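Local coordinates for Rbsd/fucu transport protein family protein (Streptococcus pneumoniae, PDB 4A34) that probably catalyses the interconversion of the alpha and beta anomers of L-fucose, the sugar it binds, as a fucose mutarotase, at residues I5-L17 / P51-L63. Residues are numbered along the deposited sequence; the frame is centred on the assembly and turned at random.
Sequences IPKNISPDLLKTL and PELLDSILYLMPL
Ser-56 and Asn-8 make the polar part of this contact. Ser-56 OG donates to Asn-8 OD1 at 2.6 Å. The hydroxyl approaches in the plane of the amide carbonyl, using an OD1 lone pair, with a C=O...donor angle of 113°. Chi1 of 56° puts Asn-8 CG between backbone N and backbone C, turning the amide to helix 51-60. Its ND2 comes 3.2 Å from Glu-52 O. Asn-8 belongs to a type I turn, Pro-6 to Ile-9, that leads into helix 11-17. Ser-10 is the N-cap of that helix, and its OG accepts from Leu-13 N.

The two helices pack on one face of the central mixed sheet of the RbsD/FucU fold. The axes of helices 11-17 and 51-60 approach to 12.0 Å, with their N-to-C directions 37° apart, and leucine and isoleucine side chains from both sides fill the interval. Leu-13 also touches Ile-43 of strand 42-45, while Ile-57 and Met-61 rest on Leu-135 of strand 133-136.

Most of the remaining contact is apolar. Ile-9 and Leu-60 meet tip to tip, CD1 to CD1 at 3.7 Å. The side chains of Leu-14 and Leu-60 cross at about a right angle, CD1 of each in contact. Leu-13 and Leu-53 run alongside one another pointing opposite ways, Leu-13 CD2 3.8 Å from Leu-53 CD1. Toward the C-terminal ends of both segments, Leu-17 CD2 lies 4.1 Å from Met-61 SD. Pro-6 packs its CB against Ser-56 and its CG obliquely on the ring of Tyr-59, which also meets His-4 of a second subunit.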
loop_
_atom_site.group_PDB
_atom_site.type_symbol
_atom_site.label_atom_id
_atom_site.label_comp_id
_atom_site.label_asym_id
_atom_site.label_seq_id
_atom_site.Cartn_x
_atom_site.Cartn_y
_atom_site.Cartn_z
ATOM N N ILE I 5 30.978 -9.669 -9.488
ATOM C CA ILE I 5 30.290 -8.420 -9.259
ATOM C C ILE I 5 31.014 -7.698 -8.136
ATOM O O ILE I 5 31.291 -8.302 -7.108
ATOM C CB ILE I 5 28.799 -8.687 -8.922
ATOM C CG1 ILE I 5 28.035 -8.996 -10.213
ATOM C CG2 ILE I 5 28.168 -7.511 -8.189
ATOM C CD1 ILE I 5 26.792 -9.805 -10.020
ATOM N N PRO I 6 31.334 -6.404 -8.333
ATOM C CA PRO I 6 31.959 -5.604 -7.281
ATOM C C PRO I 6 31.204 -5.756 -5.965
ATOM O O PRO I 6 29.972 -5.649 -5.940
ATOM C CB PRO I 6 31.826 -4.173 -7.803
ATOM C CG PRO I 6 31.742 -4.312 -9.275
ATOM C CD PRO I 6 31.026 -5.597 -9.530
ATOM N N LYS I 7 31.941 -6.024 -4.892
ATOM C CA LYS I 7 31.333 -6.376 -3.605
ATOM C C LYS I 7 30.798 -5.195 -2.781
ATOM O O LYS I 7 30.237 -5.397 -1.698
ATOM C CB LYS I 7 32.283 -7.251 -2.775
ATOM C CG LYS I 7 31.994 -8.749 -2.935
ATOM C CD LYS I 7 32.933 -9.623 -2.098
ATOM C CE LYS I 7 32.230 -10.907 -1.645
ATOM N NZ LYS I 7 31.138 -10.638 -0.639
ATOM N N ASN I 8 30.974 -3.977 -3.298
ATOM C CA ASN I 8 30.466 -2.764 -2.649
ATOM C C ASN I 8 29.239 -2.177 -3.373
ATOM O O ASN I 8 28.798 -1.059 -3.092
ATOM C CB ASN I 8 31.579 -1.722 -2.499
ATOM C CG ASN I 8 32.238 -1.382 -3.817
ATOM O OD1 ASN I 8 31.973 -2.020 -4.841
ATOM N ND2 ASN I 8 33.111 -0.373 -3.801
ATOM N N ILE I 9 28.693 -2.948 -4.306
ATOM C CA ILE I 9 27.438 -2.599 -4.946
ATOM C C ILE I 9 26.329 -3.413 -4.302
ATOM O O ILE I 9 26.244 -4.625 -4.498
ATOM C CB ILE I 9 27.492 -2.799 -6.475
ATOM C CG1 ILE I 9 28.520 -1.838 -7.071
ATOM C CG2 ILE I 9 26.107 -2.580 -7.101
ATOM C CD1 ILE I 9 28.469 -1.690 -8.575
ATOM N N SER I 10 25.501 -2.728 -3.517
ATOM C CA SER I 10 24.392 -3.331 -2.782
ATOM C C SER I 10 23.337 -3.934 -3.711
ATOM O O SER I 10 23.259 -3.563 -4.883
ATOM C CB SER I 10 23.737 -2.272 -1.896
ATOM O OG SER I 10 22.759 -1.544 -2.623
ATOM N N PRO I 11 22.510 -4.856 -3.191
ATOM C CA PRO I 11 21.457 -5.495 -3.990
ATOM C C PRO I 11 20.483 -4.528 -4.687
ATOM O O PRO I 11 20.146 -4.745 -5.850
ATOM C CB PRO I 11 20.726 -6.353 -2.958
ATOM C CG PRO I 11 21.794 -6.712 -1.979
ATOM C CD PRO I 11 22.660 -5.504 -1.875
ATOM N N ASP I 12 20.030 -3.482 -3.994
ATOM C CA ASP I 12 19.116 -2.524 -4.613
ATOM C C ASP I 12 19.828 -1.610 -5.609
ATOM O O ASP I 12 19.327 -1.399 -6.719
ATOM C CB ASP I 12 18.318 -1.713 -3.589
ATOM C CG ASP I 12 17.018 -1.143 -4.178
ATOM O OD1 ASP I 12 16.374 -1.828 -5.018
ATOM O OD2 ASP I 12 16.638 -0.008 -3.802
ATOM N N LEU I 13 21.006 -1.103 -5.238
ATOM C CA LEU I 13 21.818 -0.307 -6.170
ATOM C C LEU I 13 22.044 -1.020 -7.514
ATOM O O LEU I 13 21.917 -0.400 -8.568
ATOM C CB LEU I 13 23.157 0.137 -5.549
ATOM C CG LEU I 13 24.152 0.818 -6.505
ATOM C CD1 LEU I 13 23.603 2.130 -7.054
ATOM C CD2 LEU I 13 25.512 1.045 -5.860
ATOM N N LEU I 14 22.360 -2.311 -7.474
ATOM C CA LEU I 14 22.601 -3.067 -8.707
ATOM C C LEU I 14 21.340 -3.144 -9.567
ATOM O O LEU I 14 21.400 -2.941 -10.772
ATOM C CB LEU I 14 23.152 -4.467 -8.409
ATOM C CG LEU I 14 23.893 -5.227 -9.522
ATOM C CD1 LEU I 14 24.590 -4.320 -10.528
ATOM C CD2 LEU I 14 24.909 -6.167 -8.907
ATOM N N LYS I 15 20.204 -3.417 -8.933
ATOM C CA LYS I 15 18.917 -3.378 -9.615
ATOM C C LYS I 15 18.742 -2.042 -10.334
ATOM O O LYS I 15 18.424 -2.006 -11.534
ATOM C CB LYS I 15 17.771 -3.591 -8.618
ATOM C CG LYS I 15 16.406 -3.678 -9.256
ATOM C CD LYS I 15 15.328 -3.906 -8.211
ATOM C CE LYS I 15 13.929 -3.919 -8.822
ATOM N NZ LYS I 15 13.428 -2.582 -9.203
ATOM N N THR I 16 18.958 -0.947 -9.609
ATOM C CA THR I 16 18.704 0.370 -10.178
ATOM C C THR I 16 19.731 0.761 -11.245
ATOM O O THR I 16 19.370 1.367 -12.246
ATOM C CB THR I 16 18.411 1.454 -9.088
ATOM O OG1 THR I 16 19.002 2.716 -9.434
ATOM C CG2 THR I 16 18.909 1.017 -7.771
ATOM N N LEU I 17 20.986 0.363 -11.067
ATOM C CA LEU I 17 21.976 0.496 -12.136
ATOM C C LEU I 17 21.523 -0.267 -13.377
ATOM O O LEU I 17 21.708 0.195 -14.507
ATOM C CB LEU I 17 23.343 -0.026 -11.690
ATOM C CG LEU I 17 24.192 0.802 -10.726
ATOM C CD1 LEU I 17 25.525 0.113 -10.502
ATOM C CD2 LEU I 17 24.416 2.221 -11.228
ATOM N N PRO I 51 34.878 7.254 -3.694
ATOM C CA PRO I 51 35.859 6.749 -4.675
ATOM C C PRO I 51 35.772 5.239 -4.900
ATOM O O PRO I 51 35.861 4.786 -6.043
ATOM C CB PRO I 51 37.234 7.137 -4.079
ATOM C CG PRO I 51 36.968 7.741 -2.741
ATOM C CD PRO I 51 35.514 8.130 -2.687
ATOM N N GLU I 52 35.584 4.479 -3.820
ATOM C CA GLU I 52 35.343 3.034 -3.914
ATOM C C GLU I 52 34.114 2.749 -4.780
ATOM O O GLU I 52 34.174 1.952 -5.718
ATOM C CB GLU I 52 35.156 2.405 -2.526
ATOM C CG GLU I 52 36.414 2.331 -1.663
ATOM C CD GLU I 52 36.510 3.475 -0.663
ATOM O OE1 GLU I 52 36.718 4.639 -1.089
ATOM O OE2 GLU I 52 36.396 3.202 0.553
ATOM N N LEU I 53 33.009 3.420 -4.471
ATOM C CA LEU I 53 31.764 3.234 -5.208
ATOM C C LEU I 53 31.852 3.702 -6.669
ATOM O O LEU I 53 31.235 3.096 -7.554
ATOM C CB LEU I 53 30.609 3.943 -4.482
ATOM C CG LEU I 53 29.185 3.554 -4.878
ATOM C CD1 LEU I 53 28.990 2.069 -4.714
ATOM C CD2 LEU I 53 28.177 4.311 -4.034
ATOM N N LEU I 54 32.620 4.768 -6.908
ATOM C CA LEU I 54 32.775 5.351 -8.247
ATOM C C LEU I 54 33.494 4.396 -9.208
ATOM O O LEU I 54 33.137 4.285 -10.383
ATOM C CB LEU I 54 33.515 6.695 -8.167
ATOM C CG LEU I 54 33.870 7.431 -9.468
ATOM C CD1 LEU I 54 32.615 7.791 -10.281
ATOM C CD2 LEU I 54 34.690 8.667 -9.167
ATOM N N ASP I 55 34.509 3.710 -8.687
ATOM C CA ASP I 55 35.264 2.729 -9.440
ATOM C C ASP I 55 34.365 1.564 -9.891
ATOM O O ASP I 55 34.413 1.135 -11.055
ATOM C CB ASP I 55 36.418 2.221 -8.571
ATOM C CG ASP I 55 37.468 1.471 -9.369
ATOM O OD1 ASP I 55 37.912 1.985 -10.427
ATOM O OD2 ASP I 55 37.857 0.366 -8.927
ATOM N N SER I 56 33.538 1.073 -8.969
ATOM C CA SER I 56 32.656 -0.063 -9.231
ATOM C C SER I 56 31.575 0.288 -10.240
ATOM O O SER I 56 31.251 -0.506 -11.120
ATOM C CB SER I 56 32.014 -0.555 -7.932
ATOM O OG SER I 56 32.991 -0.972 -6.997
ATOM N N ILE I 57 31.022 1.488 -10.103
ATOM C CA ILE I 57 29.972 1.966 -10.995
ATOM C C ILE I 57 30.529 2.215 -12.394
ATOM O O ILE I 57 29.909 1.817 -13.382
ATOM C CB ILE I 57 29.239 3.214 -10.404
ATOM C CG1 ILE I 57 28.456 2.801 -9.151
ATOM C CG2 ILE I 57 28.314 3.843 -11.429
ATOM C CD1 ILE I 57 27.680 3.901 -8.481
ATOM N N LEU I 58 31.705 2.841 -12.478
ATOM C CA LEU I 58 32.356 3.091 -13.779
ATOM C C LEU I 58 32.716 1.788 -14.506
ATOM O O LEU I 58 32.659 1.711 -15.743
ATOM C CB LEU I 58 33.590 3.991 -13.624
ATOM C CG LEU I 58 33.346 5.454 -13.248
ATOM C CD1 LEU I 58 34.659 6.156 -13.028
ATOM C CD2 LEU I 58 32.523 6.195 -14.292
ATOM N N TYR I 59 33.058 0.766 -13.724
ATOM C CA TYR I 59 33.318 -0.581 -14.238
ATOM C C TYR I 59 32.117 -1.185 -14.973
ATOM O O TYR I 59 32.282 -1.835 -16.010
ATOM C CB TYR I 59 33.737 -1.495 -13.081
ATOM C CG TYR I 59 34.110 -2.902 -13.479
ATOM C CD1 TYR I 59 35.208 -3.144 -14.312
ATOM C CD2 TYR I 59 33.381 -4.000 -13.007
ATOM C CE1 TYR I 59 35.567 -4.441 -14.671
ATOM C CE2 TYR I 59 33.728 -5.309 -13.365
ATOM C CZ TYR I 59 34.825 -5.517 -14.195
ATOM O OH TYR I 59 35.183 -6.792 -14.564
ATOM N N LEU I 60 30.914 -0.962 -14.441
ATOM C CA LEU I 60 29.705 -1.595 -14.969
ATOM C C LEU I 60 28.886 -0.705 -15.897
ATOM O O LEU I 60 28.220 -1.205 -16.805
ATOM C CB LEU I 60 28.817 -2.087 -13.830
ATOM C CG LEU I 60 29.331 -3.122 -12.819
ATOM C CD1 LEU I 60 28.233 -3.452 -11.823
ATOM C CD2 LEU I 60 29.835 -4.390 -13.478
ATOM N N MET I 61 28.942 0.606 -15.674
ATOM C CA MET I 61 28.061 1.544 -16.361
ATOM C C MET I 61 28.809 2.576 -17.222
ATOM O O MET I 61 29.532 3.413 -16.694
ATOM C CB MET I 61 27.167 2.246 -15.335
ATOM C CG MET I 61 26.086 3.138 -15.927
ATOM S SD MET I 61 25.341 4.210 -14.678
ATOM C CE MET I 61 26.569 5.516 -14.549
ATOM N N PRO I 62 28.617 2.527 -18.552
ATOM C CA PRO I 62 29.245 3.478 -19.460
ATOM C C PRO I 62 28.656 4.865 -19.302
ATOM O O PRO I 62 27.490 5.004 -18.920
ATOM C CB PRO I 62 28.881 2.937 -20.843
ATOM C CG PRO I 62 28.491 1.528 -20.619
ATOM C CD PRO I 62 27.830 1.530 -19.287
ATOM N N LEU I 63 29.451 5.885 -19.595
ATOM C CA LEU I 63 28.970 7.247 -19.471
ATOM C C LEU I 63 28.442 7.746 -20.803
ATOM O O LEU I 63 28.891 7.316 -21.867
ATOM C CB LEU I 63 30.055 8.168 -18.910
ATOM C CG LEU I 63 30.413 7.959 -17.428
ATOM C CD1 LEU I 63 31.663 8.715 -17.070
ATOM C CD2 LEU I 63 29.266 8.346 -16.474
#